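Local structure of Phikz039 (3ZBQ) at residues 161-166 with 207-212; 187-192 with 222-227; 201-206 with 211-216. The protein is a phage-encoded relative of tubulin, also called PhuZ, with the tubulin/FtsZ-type fold and guanosine-5'-diphosphate bound in the model. All blocks are in the same frame, centred on the assembly; numbering follows the deposited sequence.

Contact 1. Residues 161-166 with 207-212; sequences PMIINY and NWAHFH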
loop_
_atom_site.group_PDB
_atom_site.type_symbol
_atom_site.label_atom_id
_atom_site.label_comp_id
_atom_site.label_asym_id
_atom_site.label_seq_id
_atom_site.Cartn_x
_atom_site.Cartn_y
_atom_site.Cartn_z
ATOM N N PRO A 161 -11.241 8.685 -3.244
ATOM C CA PRO A 161 -11.078 7.569 -2.300
ATOM C C PRO A 161 -9.760 6.839 -2.538
ATOM O O PRO A 161 -9.421 6.488 -3.673
ATOM C CB PRO A 161 -12.262 6.647 -2.634
ATOM C CG PRO A 161 -13.280 7.567 -3.254
ATOM C CD PRO A 161 -12.466 8.545 -4.053
ATOM N N MET A 162 -8.997 6.635 -1.473
ATOM C CA MET A 162 -7.752 5.916 -1.606
ATOM C C MET A 162 -8.038 4.424 -1.538
ATOM O O MET A 162 -8.612 3.937 -0.565
ATOM C CB MET A 162 -6.771 6.328 -0.498
ATOM C CG MET A 162 -5.449 5.684 -0.662
ATOM S SD MET A 162 -4.214 6.409 0.406
ATOM C CE MET A 162 -2.878 5.301 -0.009
ATOM N N ILE A 163 -7.655 3.706 -2.589
ATOM C CA ILE A 163 -7.940 2.283 -2.697
ATOM C C ILE A 163 -6.751 1.493 -2.166
ATOM O O ILE A 163 -5.633 1.619 -2.673
ATOM C CB ILE A 163 -8.180 1.876 -4.170
ATOM C CG1 ILE A 163 -9.358 2.643 -4.761
ATOM C CG2 ILE A 163 -8.374 0.363 -4.295
ATOM C CD1 ILE A 163 -9.400 2.592 -6.275
ATOM N N ILE A 164 -6.993 0.666 -1.151
ATOM C CA ILE A 164 -5.928 -0.162 -0.610
ATOM C C ILE A 164 -6.261 -1.653 -0.725
ATOM O O ILE A 164 -7.384 -2.094 -0.431
ATOM C CB ILE A 164 -5.577 0.220 0.856
ATOM C CG1 ILE A 164 -6.713 -0.162 1.805
ATOM C CG2 ILE A 164 -5.281 1.711 0.968
ATOM C CD1 ILE A 164 -6.315 -0.101 3.291
ATOM N N ASN A 165 -5.278 -2.407 -1.204
ATOM C CA ASN A 165 -5.326 -3.860 -1.194
ATOM C C ASN A 165 -4.476 -4.297 -0.005
ATOM O O ASN A 165 -3.253 -4.123 -0.009
ATOM C CB ASN A 165 -4.798 -4.405 -2.524
ATOM C CG ASN A 165 -4.694 -5.909 -2.542
ATOM O OD1 ASN A 165 -3.596 -6.462 -2.454
ATOM N ND2 ASN A 165 -5.830 -6.588 -2.667
ATOM N N TYR A 166 -5.133 -4.832 1.026
ATOM C CA TYR A 166 -4.506 -4.988 2.342
ATOM C C TYR A 166 -4.026 -6.402 2.661
ATOM O O TYR A 166 -4.746 -7.389 2.461
ATOM C CB TYR A 166 -5.468 -4.510 3.440
ATOM C CG TYR A 166 -4.901 -4.705 4.835
ATOM C CD1 TYR A 166 -3.939 -3.841 5.335
ATOM C CD2 TYR A 166 -5.324 -5.759 5.642
ATOM C CE1 TYR A 166 -3.408 -4.010 6.608
ATOM C CE2 TYR A 166 -4.800 -5.941 6.920
ATOM C CZ TYR A 166 -3.849 -5.064 7.395
ATOM O OH TYR A 166 -3.315 -5.241 8.660
ATOM N N ASN A 207 -13.438 4.926 -14.121
ATOM C CA ASN A 207 -14.654 5.129 -13.333
ATOM C C ASN A 207 -14.983 3.990 -12.377
ATOM O O ASN A 207 -15.814 4.145 -11.490
ATOM C CB ASN A 207 -15.831 5.468 -14.268
ATOM C CG ASN A 207 -15.651 6.820 -14.924
ATOM O OD1 ASN A 207 -14.822 7.617 -14.482
ATOM N ND2 ASN A 207 -16.419 7.091 -15.986
ATOM N N TRP A 208 -14.314 2.854 -12.556
ATOM C CA TRP A 208 -14.362 1.770 -11.583
ATOM C C TRP A 208 -13.609 2.242 -10.329
ATOM O O TRP A 208 -14.103 2.129 -9.202
ATOM C CB TRP A 208 -13.741 0.488 -12.180
ATOM C CG TRP A 208 -13.274 -0.512 -11.138
ATOM C CD1 TRP A 208 -14.058 -1.344 -10.381
ATOM C CD2 TRP A 208 -11.916 -0.757 -10.725
ATOM N NE1 TRP A 208 -13.260 -2.095 -9.530
ATOM C CE2 TRP A 208 -11.952 -1.755 -9.731
ATOM C CE3 TRP A 208 -10.676 -0.235 -11.119
ATOM C CZ2 TRP A 208 -10.782 -2.232 -9.107
ATOM C CZ3 TRP A 208 -9.518 -0.713 -10.492
ATOM C CH2 TRP A 208 -9.584 -1.702 -9.510
ATOM N N ALA A 209 -12.444 2.835 -10.538
ATOM C CA ALA A 209 -11.611 3.308 -9.435
ATOM C C ALA A 209 -12.164 4.611 -8.849
ATOM O O ALA A 209 -12.131 4.824 -7.638
ATOM C CB ALA A 209 -10.181 3.501 -9.914
ATOM N N HIS A 210 -12.669 5.484 -9.717
ATOM C CA HIS A 210 -13.193 6.789 -9.297
ATOM C C HIS A 210 -14.723 6.781 -9.228
ATOM O O HIS A 210 -15.392 7.654 -9.787
ATOM C CB HIS A 210 -12.705 7.895 -10.251
ATOM C CG HIS A 210 -11.225 8.099 -10.217
ATOM N ND1 HIS A 210 -10.549 8.826 -11.177
ATOM C CD2 HIS A 210 -10.283 7.661 -9.349
ATOM C CE1 HIS A 210 -9.262 8.836 -10.890
ATOM N NE2 HIS A 210 -9.070 8.135 -9.784
ATOM N N PHE A 211 -15.264 5.782 -8.542
ATOM C CA PHE A 211 -16.710 5.574 -8.441
ATOM C C PHE A 211 -17.418 6.723 -7.716
ATOM O O PHE A 211 -18.636 6.862 -7.796
ATOM C CB PHE A 211 -16.962 4.275 -7.677
ATOM C CG PHE A 211 -16.226 4.222 -6.369
ATOM C CD1 PHE A 211 -16.778 4.795 -5.225
ATOM C CD2 PHE A 211 -14.960 3.671 -6.296
ATOM C CE1 PHE A 211 -16.078 4.784 -4.014
ATOM C CE2 PHE A 211 -14.261 3.660 -5.098
ATOM C CZ PHE A 211 -14.830 4.214 -3.959
ATOM N N HIS A 212 -16.652 7.532 -6.990
ATOM C CA HIS A 212 -17.222 8.632 -6.220
ATOM C C HIS A 212 -17.783 9.712 -7.146
ATOM O O HIS A 212 -18.565 10.563 -6.715
ATOM C CB HIS A 212 -16.159 9.226 -5.292
ATOM C CG HIS A 212 -15.043 9.900 -6.025
ATOM N ND1 HIS A 212 -14.149 9.210 -6.817
ATOM C CD2 HIS A 212 -14.685 11.202 -6.097
ATOM C CE1 HIS A 212 -13.281 10.059 -7.341
ATOM N NE2 HIS A 212 -13.588 11.274 -6.922
HETATM O O HOH W 1 -9.786 5.894 -6.399
#

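Contact 2. Residues 187-192 with 222-227; sequences NALVIL and VQLHVC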
loop_
_atom_site.group_PDB
_atom_site.type_symbol
_atom_site.label_atom_id
_atom_site.label_comp_id
_atom_site.label_asym_id
_atom_site.label_seq_id
_atom_site.Cartn_x
_atom_site.Cartn_y
_atom_site.Cartn_z
ATOM N N ASN A 187 0.272 -9.432 -10.240
ATOM C CA ASN A 187 0.059 -10.075 -11.526
ATOM C C ASN A 187 -1.359 -9.875 -12.036
ATOM O O ASN A 187 -1.570 -9.578 -13.215
ATOM C CB ASN A 187 0.368 -11.567 -11.447
ATOM C CG ASN A 187 0.212 -12.251 -12.783
ATOM O OD1 ASN A 187 -0.574 -13.193 -12.928
ATOM N ND2 ASN A 187 0.946 -11.766 -13.783
ATOM N N ALA A 188 -2.338 -10.044 -11.156
ATOM C CA ALA A 188 -3.734 -9.915 -11.578
ATOM C C ALA A 188 -4.021 -8.482 -12.005
ATOM O O ALA A 188 -4.683 -8.242 -13.019
ATOM C CB ALA A 188 -4.666 -10.338 -10.459
ATOM N N LEU A 189 -3.526 -7.529 -11.225
ATOM C CA LEU A 189 -3.734 -6.115 -11.516
ATOM C C LEU A 189 -3.117 -5.706 -12.851
ATOM O O LEU A 189 -3.755 -5.011 -13.654
ATOM C CB LEU A 189 -3.185 -5.258 -10.367
ATOM C CG LEU A 189 -4.045 -5.239 -9.094
ATOM C CD1 LEU A 189 -3.359 -4.410 -8.003
ATOM C CD2 LEU A 189 -5.456 -4.705 -9.380
ATOM N N VAL A 190 -1.883 -6.143 -13.095
ATOM C CA VAL A 190 -1.224 -5.854 -14.369
ATOM C C VAL A 190 -2.065 -6.359 -15.551
ATOM O O VAL A 190 -2.231 -5.649 -16.548
ATOM C CB VAL A 190 0.198 -6.438 -14.408
ATOM C CG1 VAL A 190 0.745 -6.402 -15.816
ATOM C CG2 VAL A 190 1.112 -5.658 -13.459
ATOM N N ILE A 191 -2.596 -7.576 -15.444
ATOM C CA ILE A 191 -3.515 -8.102 -16.470
ATOM C C ILE A 191 -4.766 -7.227 -16.610
ATOM O O ILE A 191 -5.164 -6.852 -17.736
ATOM C CB ILE A 191 -3.938 -9.566 -16.155
ATOM C CG1 ILE A 191 -2.738 -10.516 -16.252
ATOM C CG2 ILE A 191 -5.059 -10.036 -17.088
ATOM C CD1 ILE A 191 -3.022 -11.917 -15.742
ATOM N N LEU A 192 -5.406 -6.908 -15.484
ATOM C CA LEU A 192 -6.614 -6.073 -15.513
ATOM C C LEU A 192 -6.386 -4.775 -16.271
ATOM O O LEU A 192 -7.240 -4.341 -17.050
ATOM C CB LEU A 192 -7.105 -5.748 -14.095
ATOM C CG LEU A 192 -8.351 -4.846 -14.034
ATOM C CD1 LEU A 192 -9.546 -5.530 -14.714
ATOM C CD2 LEU A 192 -8.698 -4.450 -12.590
ATOM N N VAL A 222 -11.099 3.002 0.809
ATOM C CA VAL A 222 -11.849 1.822 0.447
ATOM C C VAL A 222 -10.898 0.655 0.247
ATOM O O VAL A 222 -9.691 0.844 0.055
ATOM C CB VAL A 222 -12.696 2.072 -0.813
ATOM C CG1 VAL A 222 -13.803 3.065 -0.492
ATOM C CG2 VAL A 222 -11.809 2.590 -1.945
ATOM N N GLN A 223 -11.430 -0.558 0.338
ATOM C CA GLN A 223 -10.581 -1.738 0.243
ATOM C C GLN A 223 -10.799 -2.520 -1.053
ATOM O O GLN A 223 -11.940 -2.747 -1.476
ATOM C CB GLN A 223 -10.794 -2.635 1.468
ATOM C CG GLN A 223 -9.854 -3.813 1.541
ATOM C CD GLN A 223 -9.763 -4.381 2.938
ATOM O OE1 GLN A 223 -10.249 -3.774 3.895
ATOM N NE2 GLN A 223 -9.154 -5.547 3.065
ATOM N N LEU A 224 -9.698 -2.919 -1.686
ATOM C CA LEU A 224 -9.750 -3.695 -2.919
ATOM C C LEU A 224 -9.501 -5.163 -2.636
ATOM O O LEU A 224 -8.478 -5.531 -2.042
ATOM C CB LEU A 224 -8.711 -3.197 -3.926
ATOM C CG LEU A 224 -8.476 -4.128 -5.110
ATOM C CD1 LEU A 224 -9.728 -4.135 -6.007
ATOM C CD2 LEU A 224 -7.267 -3.658 -5.888
ATOM N N HIS A 225 -10.449 -5.991 -3.055
ATOM C CA HIS A 225 -10.339 -7.433 -2.904
ATOM C C HIS A 225 -10.170 -8.090 -4.269
ATOM O O HIS A 225 -11.057 -7.997 -5.129
ATOM C CB HIS A 225 -11.593 -7.993 -2.220
ATOM C CG HIS A 225 -11.954 -7.293 -0.944
ATOM N ND1 HIS A 225 -11.552 -7.752 0.296
ATOM C CD2 HIS A 225 -12.682 -6.175 -0.716
ATOM C CE1 HIS A 225 -12.016 -6.941 1.232
ATOM N NE2 HIS A 225 -12.709 -5.978 0.644
ATOM N N VAL A 226 -9.035 -8.750 -4.476
ATOM C CA VAL A 226 -8.805 -9.486 -5.712
ATOM C C VAL A 226 -9.306 -10.914 -5.541
ATOM O O VAL A 226 -8.786 -11.664 -4.716
ATOM C CB VAL A 226 -7.322 -9.477 -6.122
ATOM C CG1 VAL A 226 -7.123 -10.269 -7.419
ATOM C CG2 VAL A 226 -6.831 -8.046 -6.306
ATOM N N CYS A 227 -10.335 -11.271 -6.308
ATOM C CA CYS A 227 -11.019 -12.555 -6.139
ATOM C C CYS A 227 -10.834 -13.419 -7.377
ATOM O O CYS A 227 -11.008 -12.940 -8.497
ATOM C CB CYS A 227 -12.518 -12.330 -5.895
ATOM S SG CYS A 227 -12.891 -11.179 -4.540
#

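Contact 3. Residues 201-206 with 211-216; sequences DLMDIT and FHKHHD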
loop_
_atom_site.group_PDB
_atom_site.type_symbol
_atom_site.label_atom_id
_atom_site.label_comp_id
_atom_site.label_asym_id
_atom_site.label_seq_id
_atom_site.Cartn_x
_atom_site.Cartn_y
_atom_site.Cartn_z
ATOM N N ASP A 201 -12.442 -0.490 -21.521
ATOM C CA ASP A 201 -11.710 0.677 -21.993
ATOM C C ASP A 201 -10.989 1.359 -20.847
ATOM O O ASP A 201 -11.203 1.013 -19.688
ATOM C CB ASP A 201 -12.685 1.669 -22.621
ATOM C CG ASP A 201 -12.081 2.421 -23.777
ATOM O OD1 ASP A 201 -10.835 2.526 -23.841
ATOM O OD2 ASP A 201 -12.861 2.906 -24.629
ATOM N N LEU A 202 -10.161 2.351 -21.151
ATOM C CA LEU A 202 -9.470 3.062 -20.072
ATOM C C LEU A 202 -10.434 3.849 -19.166
ATOM O O LEU A 202 -10.260 3.872 -17.958
ATOM C CB LEU A 202 -8.337 3.951 -20.601
ATOM C CG LEU A 202 -7.490 4.644 -19.524
ATOM C CD1 LEU A 202 -6.901 3.652 -18.507
ATOM C CD2 LEU A 202 -6.383 5.490 -20.149
ATOM N N MET A 203 -11.463 4.480 -19.725
ATOM C CA MET A 203 -12.388 5.203 -18.859
ATOM C C MET A 203 -13.242 4.229 -18.042
ATOM O O MET A 203 -13.756 4.597 -16.990
ATOM C CB MET A 203 -13.291 6.172 -19.655
ATOM C CG MET A 203 -13.972 7.241 -18.786
ATOM S SD MET A 203 -12.799 8.327 -17.906
ATOM C CE MET A 203 -12.263 9.355 -19.270
ATOM N N ASP A 204 -13.424 3.000 -18.530
ATOM C CA ASP A 204 -14.140 1.997 -17.737
ATOM C C ASP A 204 -13.370 1.709 -16.448
ATOM O O ASP A 204 -13.959 1.655 -15.357
ATOM C CB ASP A 204 -14.339 0.701 -18.525
ATOM C CG ASP A 204 -15.292 0.876 -19.702
ATOM O OD1 ASP A 204 -16.310 1.583 -19.540
ATOM O OD2 ASP A 204 -15.011 0.317 -20.785
ATOM N N ILE A 205 -12.062 1.509 -16.582
ATOM C CA ILE A 205 -11.191 1.298 -15.418
ATOM C C ILE A 205 -11.156 2.570 -14.567
ATOM O O ILE A 205 -11.269 2.515 -13.340
ATOM C CB ILE A 205 -9.773 0.861 -15.844
ATOM C CG1 ILE A 205 -9.785 -0.589 -16.351
ATOM C CG2 ILE A 205 -8.770 0.982 -14.664
ATOM C CD1 ILE A 205 -10.144 -1.629 -15.283
ATOM N N THR A 206 -11.025 3.727 -15.215
ATOM C CA THR A 206 -11.016 4.996 -14.483
ATOM C C THR A 206 -12.248 5.169 -13.581
ATOM O O THR A 206 -12.127 5.494 -12.404
ATOM C CB THR A 206 -10.869 6.197 -15.431
ATOM O OG1 THR A 206 -9.601 6.116 -16.102
ATOM C CG2 THR A 206 -10.958 7.502 -14.658
ATOM N N PHE A 211 -15.264 5.782 -8.542
ATOM C CA PHE A 211 -16.710 5.574 -8.441
ATOM C C PHE A 211 -17.418 6.723 -7.716
ATOM O O PHE A 211 -18.636 6.862 -7.796
ATOM C CB PHE A 211 -16.962 4.275 -7.677
ATOM C CG PHE A 211 -16.226 4.222 -6.369
ATOM C CD1 PHE A 211 -16.778 4.795 -5.225
ATOM C CD2 PHE A 211 -14.960 3.671 -6.296
ATOM C CE1 PHE A 211 -16.078 4.784 -4.014
ATOM C CE2 PHE A 211 -14.261 3.660 -5.098
ATOM C CZ PHE A 211 -14.830 4.214 -3.959
ATOM N N HIS A 212 -16.652 7.532 -6.990
ATOM C CA HIS A 212 -17.222 8.632 -6.220
ATOM C C HIS A 212 -17.783 9.712 -7.146
ATOM O O HIS A 212 -18.565 10.563 -6.715
ATOM C CB HIS A 212 -16.159 9.226 -5.292
ATOM C CG HIS A 212 -15.043 9.900 -6.025
ATOM N ND1 HIS A 212 -14.149 9.210 -6.817
ATOM C CD2 HIS A 212 -14.685 11.202 -6.097
ATOM C CE1 HIS A 212 -13.281 10.059 -7.341
ATOM N NE2 HIS A 212 -13.588 11.274 -6.922
ATOM N N LYS A 213 -17.398 9.662 -8.424
ATOM C CA LYS A 213 -17.854 10.637 -9.409
ATOM C C LYS A 213 -19.341 10.466 -9.701
ATOM O O LYS A 213 -19.995 11.386 -10.194
ATOM C CB LYS A 213 -17.072 10.488 -10.725
ATOM C CG LYS A 213 -15.628 10.993 -10.701
ATOM C CD LYS A 213 -14.798 10.319 -11.807
ATOM C CE LYS A 213 -15.180 10.800 -13.205
ATOM N NZ LYS A 213 -14.258 10.228 -14.243
ATOM N N HIS A 214 -19.877 9.289 -9.382
ATOM C CA HIS A 214 -21.212 8.915 -9.838
ATOM C C HIS A 214 -22.129 8.436 -8.725
ATOM O O HIS A 214 -23.295 8.121 -8.969
ATOM C CB HIS A 214 -21.085 7.842 -10.927
ATOM C CG HIS A 214 -20.158 8.240 -12.027
ATOM N ND1 HIS A 214 -19.051 7.501 -12.378
ATOM C CD2 HIS A 214 -20.148 9.337 -12.823
ATOM C CE1 HIS A 214 -18.407 8.113 -13.356
ATOM N NE2 HIS A 214 -19.056 9.227 -13.649
ATOM N N HIS A 215 -21.607 8.373 -7.504
ATOM C CA HIS A 215 -22.393 7.847 -6.395
ATOM C C HIS A 215 -22.226 8.678 -5.144
ATOM O O HIS A 215 -21.150 9.205 -4.875
ATOM C CB HIS A 215 -22.022 6.385 -6.104
ATOM C CG HIS A 215 -22.154 5.489 -7.294
ATOM N ND1 HIS A 215 -23.379 5.062 -7.772
ATOM C CD2 HIS A 215 -21.223 4.964 -8.125
ATOM C CE1 HIS A 215 -23.192 4.306 -8.838
ATOM N NE2 HIS A 215 -21.891 4.231 -9.075
ATOM N N ASP A 216 -23.307 8.775 -4.379
ATOM C CA ASP A 216 -23.298 9.509 -3.130
ATOM C C ASP A 216 -22.678 8.629 -2.051
ATOM O O ASP A 216 -23.384 8.062 -1.216
ATOM C CB ASP A 216 -24.727 9.897 -2.745
ATOM C CG ASP A 216 -24.780 10.780 -1.512
ATOM O OD1 ASP A 216 -23.724 11.330 -1.122
ATOM O OD2 ASP A 216 -25.879 10.927 -0.937
#

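Contact 1. Residues 161-166 with 207-212
The His212 ring takes Pro161 over one face. Pro161 CD sits 3.6 Å from the ring centroid, 23° off the ring normal, which makes a CH-pi contact. It is offset toward the rim on the ND1 side, with CD to His212 ND1 at 3.3 Å. With chi1 66° the imidazole stands between its own backbone N and carbonyl carbon, and there turns that face to Pro161 CD. The Phe211 ring meets the same proline obliquely, with CZ 3.8 Å from Pro161 CG. The Trp208 carbonyl oxygen lies at the edge of that phenyl ring, in its plane. Pro161 thus touches two successive side chains of the 3-10 segment.

This seam joins the parallel part of the sheet, at the start of strand 163-168, to the end of helix 202-209 in the tubulin-like fold. Ile163 CD1 packs on Ala209 CB at 3.8 Å.

No direct hydrogen bond links the two segments. A water bridges them instead, donating to Pro161 O (2.8 Å) and to Ala209 O (2.9 Å). It also lies at the edge of the His210 ring, in plane. Ile163 is further enclosed by Val128 of strand 127-133 and by Val222 and Leu224 of strand 222-227.

Contact 2. Residues 187-192 with 222-227
Ala188 and Val226 meet methyl to methyl, and Leu189 meets Leu224 one helical position further on. Ala188 CB points at the strand and stands 3.9 Å from Val226 CG1. Ala188 CA and Val226 CA, the nearest CA pair of the two segments, are 7.8 Å apart. Val226 has CG1 anti to its backbone N (chi1 180°), and this is the methyl that reaches the helix.

The leucine pair touches through one branch on each side. Leu189 CD2 lies 4.1 Å from Leu224 CD2, and the two side chains run toward each other from opposite directions. The two chains are built differently. In Leu189 the extended branch is CD1 (chi2 177°), so the CD2 that makes the contact is the side branch. In Leu224 a chi2 of 69° turns CD1 aside and leaves CD2 as the extended end. A long tip therefore meets a side branch. Leu192 also starts toward the strand, but its side chain packs on Phe278 of strand 275-281.

No hydrogen bond crosses the contact. The helix is held by its own bonds, such as Leu192 N to Ala188 O at 2.9 Å. Strand 222-227 bonds through its backbone to strands 163-168 and 275-281. Leu224 and Val226 alternate with Gln223 and His225, which touch helix 284-304 instead.

The result is an apolar helix-on-sheet contact. Helix 175-192 follows strand 163-168 and packs on the sheet where its parallel part gives way to antiparallel strands. This placement is consistent with the long central helix of tubulin and FtsZ, which joins the nucleotide-binding and C-terminal domains.

Contact 3. Residues 201-206 with 211-216
Lys213 belongs to the short 3-10 turn after helix 202-209 and reaches back along that helix toward Met203 and Thr206. It is a surface contact within the tubulin-like C-terminal region. Lys213 NZ comes 4.3 Å from Thr206 CG2 and 4.4 Å from Met203 SD. The lysine chain is extended about CB-CG (chi2 157°), bends about CG-CD (chi3 71°) and is extended again to NZ. These are loose van der Waals contacts, and no hydrogen bond joins the two segments. The polar partner of the ammonium group is Asn207 OD1, one residue further along the helix. At its root, Lys213 CB lies 3.7 Å above the plane of the His214 ring, over its centre.

Thr206 OG1 donates to Leu202 O at 3.0 Å from above the carbonyl plane, which leaves CG2 as the methyl met by Lys213 NZ. The same oxygen accepts from Thr206 N, so two bonds grip it. Asp201, at the N-cap position, makes no side-chain capping bond; its OD1 accepts from the adjacent Leu202 N. The backbone N of Asp201 donates to Asp204 OD2, at 2.8 Å and 163°.

Ile205, on the buried side of the helix, packs on Phe193, which follows helix 175-192. Phe211 packs on Ile240 and Ser241 of strand 239-246, and His215 NE2 bonds Thr260 OG1 at the start of strand 260-265.

The three contacts follow the chain from strand 163-168 through helices 175-192 and 202-209 to strand 222-227. Contacts 1 and 2 have centres about 11 Å apart and meet in the sheet, where Leu224 N bonds Ile164 O at 2.8 Å. Asn165 ND2 adds a side-chain bond to Leu224 O at 2.9 Å. Contacts 1 and 3 share Phe211 and His212, and Lys213 NZ donates to Asn207 OD1 at 2.7 Å between them. Contact 3 is the outermost, and touches contact 2 through Leu192 CG and Ile205 CD1, 3.9 Å apart. The guanosine-5'-diphosphate pocket includes part of helix 175-192, but upstream of contact 2.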